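Cellulase (Soil metagenome, PDB 5I2U) probably hydrolyses beta-1,4-glucosidic bonds in cellulose, as a salt-tolerant glycoside hydrolase of family 5 built on a TIM barrel. Local coordinates at residues V55-L61 with W83-R89; W78-W83 with D303-T307; D128-K134 with E159-D165. All blocks are in the same frame, centred on the assembly; numbering follows the deposited sequence.

Contact 1: V55-L61 with W83-R89; sequences VLRGASL and WKCTVVR
Strands 57-61 and 87-89 run parallel, their short axes approaching to 4.8 Å at an angle of 18°, and Ala59 O accepts the N-H of Arg89 before Leu61 N returns a bond of 3.0 Å to Arg89 O. Where the strands begin, Thr86 works as a clamp on Arg57. Its backbone N donates to Arg57 O at 3.0 Å, while its hydroxyl OG1 receives the N-H of Arg57, also at 3.0 Å. A chi1 of 49° sets OG1 between the backbone N and the carbonyl carbon, and this carries the hydroxyl across to the backbone of Arg57. Gly58 lets the main chains close up: its CA makes a C-H...O contact of 3.4 Å with Val87 O and lies 3.8 Å from Cys85 SG. The pair opens the eight-stranded TIM barrel, as the two strands of a beta-alpha-beta unit whose crossover is helix 73-81. Ala59 faces the helical layer, its CB touching Cys85 SG and meeting Trp83 obliquely at CZ3. Ser60 and Arg89 point instead to the barrel interior. The Arg89 chain is extended from CG to NE and passes alongside Ser60; NH1 donates to Ser60 OG at 3.3 Å, 18° out of the guanidinium plane, and OG in turn donates to Leu61 O at 2.7 Å. Beyond the serine, NE, NH1 and NH2 form salt bridges with Glu159, Glu250 and Asp128 in turn.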
loop_
_atom_site.group_PDB
_atom_site.type_symbol
_atom_site.label_atom_id
_atom_site.label_comp_id
_atom_site.label_asym_id
_atom_site.label_seq_id
_atom_site.Cartn_x
_atom_site.Cartn_y
_atom_site.Cartn_z
ATOM N N VAL A 55 0.856 -13.118 -4.995
ATOM C CA VAL A 55 1.835 -12.159 -4.519
ATOM C C VAL A 55 1.716 -10.942 -5.446
ATOM O O VAL A 55 2.003 -11.038 -6.643
ATOM C CB VAL A 55 3.254 -12.749 -4.560
ATOM C CG1 VAL A 55 4.256 -11.760 -3.996
ATOM C CG2 VAL A 55 3.296 -14.058 -3.786
ATOM N N LEU A 56 1.271 -9.819 -4.887
ATOM C CA LEU A 56 1.222 -8.574 -5.625
ATOM C C LEU A 56 2.523 -7.793 -5.413
ATOM O O LEU A 56 3.056 -7.729 -4.294
ATOM C CB LEU A 56 0.027 -7.743 -5.191
ATOM C CG LEU A 56 -1.340 -8.405 -5.406
ATOM C CD1 LEU A 56 -2.421 -7.564 -4.764
ATOM C CD2 LEU A 56 -1.645 -8.635 -6.881
ATOM N N ARG A 57 3.043 -7.243 -6.507
ATOM C CA ARG A 57 4.224 -6.380 -6.486
ATOM C C ARG A 57 3.922 -5.132 -7.284
ATOM O O ARG A 57 3.465 -5.217 -8.418
ATOM C CB ARG A 57 5.413 -7.090 -7.115
ATOM C CG ARG A 57 5.863 -8.336 -6.367
ATOM C CD ARG A 57 5.838 -9.493 -7.324
ATOM N NE ARG A 57 6.201 -10.768 -6.730
ATOM C CZ ARG A 57 5.914 -11.947 -7.279
ATOM N NH1 ARG A 57 5.281 -12.020 -8.453
ATOM N NH2 ARG A 57 6.274 -13.067 -6.654
ATOM N N GLY A 58 4.152 -3.972 -6.676
ATOM C CA GLY A 58 3.930 -2.705 -7.362
ATOM C C GLY A 58 4.502 -1.488 -6.653
ATOM O O GLY A 58 5.462 -1.595 -5.889
ATOM N N ALA A 59 3.893 -0.340 -6.916
ATOM C CA ALA A 59 4.409 0.948 -6.480
ATOM C C ALA A 59 3.286 1.860 -5.963
ATOM O O ALA A 59 2.179 1.824 -6.473
ATOM C CB ALA A 59 5.141 1.608 -7.631
ATOM N N SER A 60 3.603 2.651 -4.935
ATOM C CA SER A 60 2.696 3.638 -4.371
ATOM C C SER A 60 2.987 5.023 -4.921
ATOM O O SER A 60 4.144 5.441 -4.987
ATOM C CB SER A 60 2.839 3.688 -2.861
ATOM O OG SER A 60 1.868 4.545 -2.277
ATOM N N LEU A 61 1.927 5.729 -5.319
ATOM C CA LEU A 61 2.025 7.169 -5.554
ATOM C C LEU A 61 2.283 7.763 -4.186
ATOM O O LEU A 61 1.971 7.138 -3.165
ATOM C CB LEU A 61 0.741 7.736 -6.152
ATOM C CG LEU A 61 0.274 7.118 -7.476
ATOM C CD1 LEU A 61 -1.055 7.698 -7.926
ATOM C CD2 LEU A 61 1.311 7.310 -8.575
ATOM N N TRP A 83 6.384 -0.903 -15.925
ATOM C CA TRP A 83 6.964 -1.374 -14.639
ATOM C C TRP A 83 6.423 -2.749 -14.226
ATOM O O TRP A 83 6.975 -3.384 -13.332
ATOM C CB TRP A 83 6.725 -0.370 -13.497
ATOM C CG TRP A 83 7.534 0.883 -13.575
ATOM C CD1 TRP A 83 7.985 1.508 -14.703
ATOM C CD2 TRP A 83 7.962 1.685 -12.474
ATOM N NE1 TRP A 83 8.683 2.634 -14.372
ATOM C CE2 TRP A 83 8.683 2.774 -13.007
ATOM C CE3 TRP A 83 7.801 1.595 -11.087
ATOM C CZ2 TRP A 83 9.248 3.773 -12.196
ATOM C CZ3 TRP A 83 8.377 2.570 -10.278
ATOM C CH2 TRP A 83 9.091 3.655 -10.840
ATOM N N LYS A 84 5.353 -3.191 -14.881
ATOM C CA LYS A 84 4.679 -4.458 -14.575
ATOM C C LYS A 84 4.079 -4.486 -13.169
ATOM O O LYS A 84 4.026 -5.540 -12.541
ATOM C CB LYS A 84 5.599 -5.672 -14.810
ATOM C CG LYS A 84 6.290 -5.701 -16.164
ATOM C CD LYS A 84 5.305 -5.820 -17.313
ATOM C CE LYS A 84 6.048 -6.072 -18.627
ATOM N NZ LYS A 84 5.193 -5.818 -19.817
ATOM N N CYS A 85 3.599 -3.335 -12.691
ATOM C CA CYS A 85 2.889 -3.299 -11.422
ATOM C C CYS A 85 1.602 -4.113 -11.545
ATOM O O CYS A 85 0.850 -3.979 -12.523
ATOM C CB CYS A 85 2.566 -1.865 -10.990
ATOM S SG CYS A 85 4.016 -0.839 -10.645
ATOM N N THR A 86 1.401 -5.002 -10.577
ATOM C CA THR A 86 0.153 -5.735 -10.411
ATOM C C THR A 86 -0.714 -5.076 -9.360
ATOM O O THR A 86 -1.888 -5.444 -9.203
ATOM C CB THR A 86 0.418 -7.214 -10.036
ATOM O OG1 THR A 86 1.368 -7.300 -8.954
ATOM C CG2 THR A 86 0.966 -7.959 -11.243
ATOM N N VAL A 87 -0.130 -4.130 -8.614
ATOM C CA VAL A 87 -0.861 -3.305 -7.684
ATOM C C VAL A 87 -0.361 -1.850 -7.766
ATOM O O VAL A 87 0.801 -1.602 -8.053
ATOM C CB VAL A 87 -0.773 -3.870 -6.235
ATOM C CG1 VAL A 87 0.630 -3.752 -5.661
ATOM C CG2 VAL A 87 -1.781 -3.185 -5.318
ATOM N N VAL A 88 -1.270 -0.908 -7.523
ATOM C CA VAL A 88 -0.948 0.516 -7.403
ATOM C C VAL A 88 -1.613 1.064 -6.158
ATOM O O VAL A 88 -2.744 0.720 -5.854
ATOM C CB VAL A 88 -1.355 1.325 -8.650
ATOM C CG1 VAL A 88 -0.447 0.917 -9.781
ATOM C CG2 VAL A 88 -2.807 1.095 -9.036
ATOM N N ARG A 89 -0.896 1.886 -5.412
ATOM C CA ARG A 89 -1.430 2.419 -4.157
ATOM C C ARG A 89 -1.653 3.901 -4.311
ATOM O O ARG A 89 -0.765 4.621 -4.800
ATOM C CB ARG A 89 -0.474 2.093 -3.005
ATOM C CG ARG A 89 -0.858 2.589 -1.617
ATOM C CD ARG A 89 0.135 1.977 -0.635
ATOM N NE ARG A 89 0.000 2.323 0.786
ATOM C CZ ARG A 89 0.789 3.150 1.485
ATOM N NH1 ARG A 89 1.767 3.859 0.904
ATOM N NH2 ARG A 89 0.573 3.301 2.787
#

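Contact 2: W78-W83 with D303-T307; sequences WLADDW and DGNWT
Trp78 and Trp306 meet in a T-shaped stack, the edge of the Trp78 five-membered ring directed at the face of the Trp306 six-membered ring, with centroids 4.9 Å apart and planes at 79°. With Trp83 they form an aromatic cluster on the outside of the TIM barrel, where the long loop after the eighth strand folds over the end of helix 73-81. With CG placed opposite the backbone N (chi1 -175°), the indole of Trp78 projects from the helix toward the loop as a slab. The loop backbone lies flat on one face of this slab: Asn305 CA sits 3.6 Å from the centroid of the six-membered ring, and Gly304 CA is 4.3 Å from that of the five-membered ring. The opposite face is covered by Asp82 CB. Gly304 CA also rests on the same face of Trp306 that receives Trp78 CD1, and thus fills the corner between the two nearly perpendicular rings. CD1 is the bump here, reaching to 3.5 Å from Trp306 CE3. The CE3-CZ3 edge of Trp306 abuts Leu79 CD2, 3.8 Å from CZ3 near the ring plane. Beside it, the edge of the Trp306 six-membered ring is directed at the face of the Trp83 five-membered ring, offset and with planes at 73°; that face also carries Leu79 CD2. Trp306 NE1 is tied elsewhere, to Ser301 O. No direct hydrogen bond crosses the contact; a single water takes that part. It donates to Asp82 OD2, a group also salt-bridged to Arg319, and to Trp306 O at 3.0 Å, and accepts the indole N-H groups of Trp78 NE1 at 3.0 Å and Trp83 NE1 at 2.9 Å.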
loop_
_atom_site.group_PDB
_atom_site.type_symbol
_atom_site.label_atom_id
_atom_site.label_comp_id
_atom_site.label_asym_id
_atom_site.label_seq_id
_atom_site.Cartn_x
_atom_site.Cartn_y
_atom_site.Cartn_z
ATOM N N TRP A 78 0.971 3.364 -17.469
ATOM C CA TRP A 78 2.407 3.204 -17.640
ATOM C C TRP A 78 3.039 2.312 -16.534
ATOM O O TRP A 78 3.914 1.498 -16.826
ATOM C CB TRP A 78 3.125 4.561 -17.735
ATOM C CG TRP A 78 4.618 4.424 -18.044
ATOM C CD1 TRP A 78 5.658 4.583 -17.160
ATOM C CD2 TRP A 78 5.217 4.081 -19.303
ATOM N NE1 TRP A 78 6.857 4.372 -17.794
ATOM C CE2 TRP A 78 6.619 4.060 -19.108
ATOM C CE3 TRP A 78 4.704 3.798 -20.581
ATOM C CZ2 TRP A 78 7.521 3.758 -20.143
ATOM C CZ3 TRP A 78 5.601 3.499 -21.613
ATOM C CH2 TRP A 78 6.995 3.490 -21.384
ATOM N N LEU A 79 2.617 2.478 -15.288
ATOM C CA LEU A 79 3.105 1.607 -14.205
ATOM C C LEU A 79 2.721 0.152 -14.433
ATOM O O LEU A 79 3.493 -0.749 -14.114
ATOM C CB LEU A 79 2.583 2.067 -12.842
ATOM C CG LEU A 79 3.196 3.389 -12.344
ATOM C CD1 LEU A 79 2.350 3.965 -11.227
ATOM C CD2 LEU A 79 4.639 3.195 -11.882
ATOM N N ALA A 80 1.517 -0.058 -14.959
ATOM C CA ALA A 80 1.030 -1.393 -15.276
ATOM C C ALA A 80 1.831 -2.003 -16.425
ATOM O O ALA A 80 2.339 -3.119 -16.302
ATOM C CB ALA A 80 -0.458 -1.360 -15.616
ATOM N N ASP A 81 1.955 -1.260 -17.522
ATOM C CA ASP A 81 2.553 -1.778 -18.760
ATOM C C ASP A 81 4.080 -1.877 -18.713
ATOM O O ASP A 81 4.628 -2.922 -19.023
ATOM C CB ASP A 81 2.123 -0.932 -19.971
ATOM C CG ASP A 81 0.632 -1.022 -20.247
ATOM O OD1 ASP A 81 -0.042 -1.935 -19.729
ATOM O OD2 ASP A 81 0.123 -0.181 -21.002
ATOM N N ASP A 82 4.758 -0.797 -18.331
ATOM C CA ASP A 82 6.220 -0.746 -18.382
ATOM C C ASP A 82 6.908 -1.262 -17.106
ATOM O O ASP A 82 7.920 -1.972 -17.208
ATOM C CB ASP A 82 6.686 0.670 -18.682
ATOM C CG ASP A 82 8.183 0.760 -18.840
ATOM O OD1 ASP A 82 8.729 0.093 -19.740
ATOM O OD2 ASP A 82 8.817 1.481 -18.046
ATOM N N TRP A 83 6.384 -0.903 -15.925
ATOM C CA TRP A 83 6.964 -1.374 -14.639
ATOM C C TRP A 83 6.423 -2.749 -14.226
ATOM O O TRP A 83 6.975 -3.384 -13.332
ATOM C CB TRP A 83 6.725 -0.370 -13.497
ATOM C CG TRP A 83 7.534 0.883 -13.575
ATOM C CD1 TRP A 83 7.985 1.508 -14.703
ATOM C CD2 TRP A 83 7.962 1.685 -12.474
ATOM N NE1 TRP A 83 8.683 2.634 -14.372
ATOM C CE2 TRP A 83 8.683 2.774 -13.007
ATOM C CE3 TRP A 83 7.801 1.595 -11.087
ATOM C CZ2 TRP A 83 9.248 3.773 -12.196
ATOM C CZ3 TRP A 83 8.377 2.570 -10.278
ATOM C CH2 TRP A 83 9.091 3.655 -10.840
ATOM N N ASP A 303 2.460 12.040 -17.410
ATOM C CA ASP A 303 1.757 10.986 -18.145
ATOM C C ASP A 303 2.535 9.675 -18.307
ATOM O O ASP A 303 1.968 8.705 -18.810
ATOM C CB ASP A 303 1.334 11.508 -19.529
ATOM C CG ASP A 303 0.465 12.739 -19.437
ATOM O OD1 ASP A 303 -0.507 12.736 -18.652
ATOM O OD2 ASP A 303 0.762 13.720 -20.146
ATOM N N GLY A 304 3.800 9.628 -17.878
ATOM C CA GLY A 304 4.615 8.427 -18.025
ATOM C C GLY A 304 5.639 8.550 -19.143
ATOM O O GLY A 304 6.150 9.634 -19.389
ATOM N N ASN A 305 5.909 7.426 -19.816
ATOM C CA ASN A 305 7.002 7.263 -20.785
ATOM C C ASN A 305 8.368 7.632 -20.231
ATOM O O ASN A 305 9.182 8.259 -20.911
ATOM C CB ASN A 305 6.712 8.046 -22.068
ATOM C CG ASN A 305 5.478 7.551 -22.763
ATOM O OD1 ASN A 305 5.562 6.732 -23.682
ATOM N ND2 ASN A 305 4.316 8.004 -22.307
ATOM N N TRP A 306 8.623 7.229 -18.989
ATOM C CA TRP A 306 9.870 7.587 -18.308
ATOM C C TRP A 306 10.999 6.755 -18.906
ATOM O O TRP A 306 11.092 5.553 -18.666
ATOM C CB TRP A 306 9.770 7.402 -16.774
ATOM C CG TRP A 306 8.534 8.045 -16.188
ATOM C CD1 TRP A 306 8.049 9.295 -16.462
ATOM C CD2 TRP A 306 7.613 7.449 -15.269
ATOM N NE1 TRP A 306 6.900 9.524 -15.748
ATOM C CE2 TRP A 306 6.603 8.407 -15.012
ATOM C CE3 TRP A 306 7.546 6.203 -14.630
ATOM C CZ2 TRP A 306 5.534 8.153 -14.154
ATOM C CZ3 TRP A 306 6.499 5.958 -13.767
ATOM C CH2 TRP A 306 5.494 6.932 -13.541
ATOM N N THR A 307 11.845 7.411 -19.697
ATOM C CA THR A 307 13.095 6.825 -20.181
ATOM C C THR A 307 14.064 6.640 -18.998
ATOM O O THR A 307 13.890 7.244 -17.936
ATOM C CB THR A 307 13.754 7.736 -21.227
ATOM O OG1 THR A 307 13.870 9.043 -20.667
ATOM C CG2 THR A 307 12.910 7.815 -22.492
HETATM O O HOH W 1 9.668 3.563 -16.951
#

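Contact 3: D128-K134 with E159-D165; sequences DFHAHNK and EIWNEPD
Phe129 O is gripped from opposite faces of its carbonyl plane, by Asn162 N across the contact at 3.1 Å and by Ala131 N at 2.9 Å, the latter closing an inverse gamma turn centred on His130. Two straighter bonds flank it: Phe129 N to Glu159 O, and Glu163 N to Ala131 O at 3.1 Å. His130 ND1 donates to Asp128 OD2 at 2.6 Å with an N-H...O angle of 170°, on the syn side of the carboxylate, which fixes the ring's rotation. The Asn162 amide then stacks on one face of the His130 imidazole, planes 14° apart, with Asn162 ND2 3.2 Å from His130 CE1; its OD1 is engaged by Arg89, which also pairs with Asp128. Asn162 and Glu163 match the Asn-Glu signature after the fourth strand of clan GH-A enzymes, whose glutamate is the acid/base catalyst in relatives; Glu163 OE2 is hydrogen-bonded to His222 and, weakly, to a bound glycerol. His132 secures the backbone of that glutamate, ND1 reaching Glu163 O at 3.0 Å in the carbonyl plane, on a lone pair. Behind, Trp161 gives a weak bond from NE1 to His132 O, while its CH2 meets Lys134 CB at 3.5 Å and Pro164 CG covers the centre of one ring face. The contact thus joins the C-terminal ends of neighbouring barrel strands 124-130 and 156-159: strand 87-93 flanks the first, and helix 169-186 packs outside, with Tyr175 against Phe129 and Trp161.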
loop_
_atom_site.group_PDB
_atom_site.type_symbol
_atom_site.label_atom_id
_atom_site.label_comp_id
_atom_site.label_asym_id
_atom_site.label_seq_id
_atom_site.Cartn_x
_atom_site.Cartn_y
_atom_site.Cartn_z
ATOM N N ASP A 128 -5.691 4.155 0.066
ATOM C CA ASP A 128 -4.944 4.350 1.302
ATOM C C ASP A 128 -5.296 5.703 1.966
ATOM O O ASP A 128 -5.062 6.775 1.415
ATOM C CB ASP A 128 -3.430 4.156 1.041
ATOM C CG ASP A 128 -2.523 4.839 2.078
ATOM O OD1 ASP A 128 -2.855 4.889 3.285
ATOM O OD2 ASP A 128 -1.439 5.316 1.661
ATOM N N PHE A 129 -5.870 5.592 3.164
ATOM C CA PHE A 129 -6.230 6.690 4.027
ATOM C C PHE A 129 -4.947 7.034 4.723
ATOM O O PHE A 129 -4.608 6.460 5.758
ATOM C CB PHE A 129 -7.304 6.188 4.996
ATOM C CG PHE A 129 -8.001 7.257 5.755
ATOM C CD1 PHE A 129 -9.042 7.970 5.172
ATOM C CD2 PHE A 129 -7.640 7.525 7.076
ATOM C CE1 PHE A 129 -9.707 8.950 5.886
ATOM C CE2 PHE A 129 -8.295 8.500 7.799
ATOM C CZ PHE A 129 -9.332 9.220 7.203
ATOM N N HIS A 130 -4.214 7.964 4.117
ATOM C CA HIS A 130 -2.811 8.177 4.411
ATOM C C HIS A 130 -2.636 9.129 5.604
ATOM O O HIS A 130 -2.272 10.306 5.458
ATOM C CB HIS A 130 -2.084 8.654 3.153
ATOM C CG HIS A 130 -0.607 8.415 3.178
ATOM N ND1 HIS A 130 -0.032 7.235 2.757
ATOM C CD2 HIS A 130 0.414 9.219 3.542
ATOM C CE1 HIS A 130 1.278 7.317 2.872
ATOM N NE2 HIS A 130 1.575 8.512 3.352
ATOM N N ALA A 131 -2.902 8.577 6.784
ATOM C CA ALA A 131 -2.923 9.290 8.042
ATOM C C ALA A 131 -1.839 8.763 8.963
ATOM O O ALA A 131 -1.485 7.574 8.908
ATOM C CB ALA A 131 -4.275 9.084 8.713
ATOM N N HIS A 132 -1.325 9.657 9.804
ATOM C CA HIS A 132 -0.573 9.294 11.012
ATOM C C HIS A 132 -1.455 9.396 12.256
ATOM O O HIS A 132 -1.446 8.495 13.100
ATOM C CB HIS A 132 0.643 10.198 11.210
ATOM C CG HIS A 132 1.717 10.012 10.184
ATOM N ND1 HIS A 132 2.349 8.804 9.975
ATOM C CD2 HIS A 132 2.302 10.896 9.340
ATOM C CE1 HIS A 132 3.262 8.948 9.029
ATOM N NE2 HIS A 132 3.255 10.206 8.629
ATOM N N ASN A 133 -2.191 10.501 12.373
ATOM C CA ASN A 133 -3.114 10.697 13.491
ATOM C C ASN A 133 -4.392 9.877 13.289
ATOM O O ASN A 133 -4.621 9.327 12.208
ATOM C CB ASN A 133 -3.433 12.180 13.683
ATOM C CG ASN A 133 -2.210 12.985 14.068
ATOM O OD1 ASN A 133 -1.717 12.872 15.191
ATOM N ND2 ASN A 133 -1.687 13.783 13.132
ATOM N N LYS A 134 -5.201 9.807 14.344
ATOM C CA LYS A 134 -6.450 9.045 14.344
ATOM C C LYS A 134 -7.637 9.920 13.928
ATOM O O LYS A 134 -7.950 10.901 14.606
ATOM C CB LYS A 134 -6.694 8.463 15.740
ATOM C CG LYS A 134 -7.743 7.363 15.748
ATOM C CD LYS A 134 -7.971 6.811 17.139
ATOM C CE LYS A 134 -8.950 7.675 17.907
ATOM N NZ LYS A 134 -8.786 7.416 19.348
ATOM N N GLU A 159 -7.012 0.395 2.624
ATOM C CA GLU A 159 -5.989 0.483 3.652
ATOM C C GLU A 159 -6.390 1.601 4.602
ATOM O O GLU A 159 -6.274 2.780 4.287
ATOM C CB GLU A 159 -4.624 0.729 3.048
ATOM C CG GLU A 159 -3.514 0.678 4.085
ATOM C CD GLU A 159 -2.151 0.943 3.507
ATOM O OE1 GLU A 159 -2.051 1.075 2.271
ATOM O OE2 GLU A 159 -1.180 1.009 4.297
ATOM N N ILE A 160 -6.845 1.210 5.779
ATOM C CA ILE A 160 -7.675 2.088 6.601
ATOM C C ILE A 160 -6.922 3.120 7.447
ATOM O O ILE A 160 -7.519 4.095 7.903
ATOM C CB ILE A 160 -8.683 1.275 7.464
ATOM C CG1 ILE A 160 -7.990 0.373 8.488
ATOM C CG2 ILE A 160 -9.566 0.437 6.557
ATOM C CD1 ILE A 160 -8.942 -0.184 9.516
ATOM N N TRP A 161 -5.623 2.918 7.651
ATOM C CA TRP A 161 -4.825 3.860 8.428
ATOM C C TRP A 161 -3.354 3.620 8.120
ATOM O O TRP A 161 -2.739 2.692 8.673
ATOM C CB TRP A 161 -5.108 3.678 9.922
ATOM C CG TRP A 161 -4.504 4.704 10.818
ATOM C CD1 TRP A 161 -3.582 5.663 10.494
ATOM C CD2 TRP A 161 -4.759 4.852 12.212
ATOM N NE1 TRP A 161 -3.252 6.398 11.598
ATOM C CE2 TRP A 161 -3.959 5.926 12.672
ATOM C CE3 TRP A 161 -5.583 4.180 13.121
ATOM C CZ2 TRP A 161 -3.973 6.360 14.005
ATOM C CZ3 TRP A 161 -5.592 4.603 14.454
ATOM C CH2 TRP A 161 -4.788 5.684 14.882
ATOM N N ASN A 162 -2.807 4.461 7.238
ATOM C CA ASN A 162 -1.450 4.282 6.714
ATOM C C ASN A 162 -0.423 3.881 7.771
ATOM O O ASN A 162 0.077 2.762 7.764
ATOM C CB ASN A 162 -0.989 5.555 6.015
ATOM C CG ASN A 162 0.505 5.548 5.692
ATOM O OD1 ASN A 162 1.039 4.550 5.219
ATOM N ND2 ASN A 162 1.172 6.637 5.973
ATOM N N GLU A 163 -0.126 4.805 8.675
ATOM C CA GLU A 163 0.947 4.623 9.632
ATOM C C GLU A 163 0.551 5.282 10.938
ATOM O O GLU A 163 0.860 6.450 11.165
ATOM C CB GLU A 163 2.254 5.229 9.096
ATOM C CG GLU A 163 3.060 4.301 8.205
ATOM C CD GLU A 163 4.401 4.878 7.788
ATOM O OE1 GLU A 163 4.695 6.055 8.043
ATOM O OE2 GLU A 163 5.175 4.139 7.167
ATOM N N PRO A 164 -0.166 4.539 11.795
ATOM C CA PRO A 164 -0.330 5.009 13.155
ATOM C C PRO A 164 1.059 5.113 13.801
ATOM O O PRO A 164 1.862 4.183 13.660
ATOM C CB PRO A 164 -1.176 3.920 13.825
ATOM C CG PRO A 164 -1.669 3.025 12.737
ATOM C CD PRO A 164 -0.768 3.216 11.563
ATOM N N ASP A 165 1.349 6.249 14.439
ATOM C CA ASP A 165 2.642 6.446 15.120
ATOM C C ASP A 165 2.543 6.147 16.637
ATOM O O ASP A 165 2.718 4.991 17.041
ATOM C CB ASP A 165 3.310 7.817 14.804
ATOM C CG ASP A 165 2.347 9.012 14.857
ATOM O OD1 ASP A 165 1.313 8.953 15.573
ATOM O OD2 ASP A 165 2.645 10.020 14.184
HETATM O O HOH W 2 0.670 11.752 15.102
#

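Overall arrangement
The three contacts sit at different levels of one TIM barrel: in its wall, on its outside and at the C-terminal ends of its strands. Contact 1 pairs the first two strands, and contact 2, centred about 12 Å away, holds the intervening helix 73-81 against the loop after the last strand; they share Trp83, and Cys85 N lies 3.0 Å from Leu79 O. Contact 3 joins the third and fourth strands, about 19 Å from the centre of contact 1, and Arg89 links the two inside the barrel. The segments of contacts 1 and 2 alternate along the chain, and both segments of contact 3 fall between those of contact 2. Contacts 2 and 3 are about 28 Å apart between centres, separating the peripheral aromatic cluster from the probable active site.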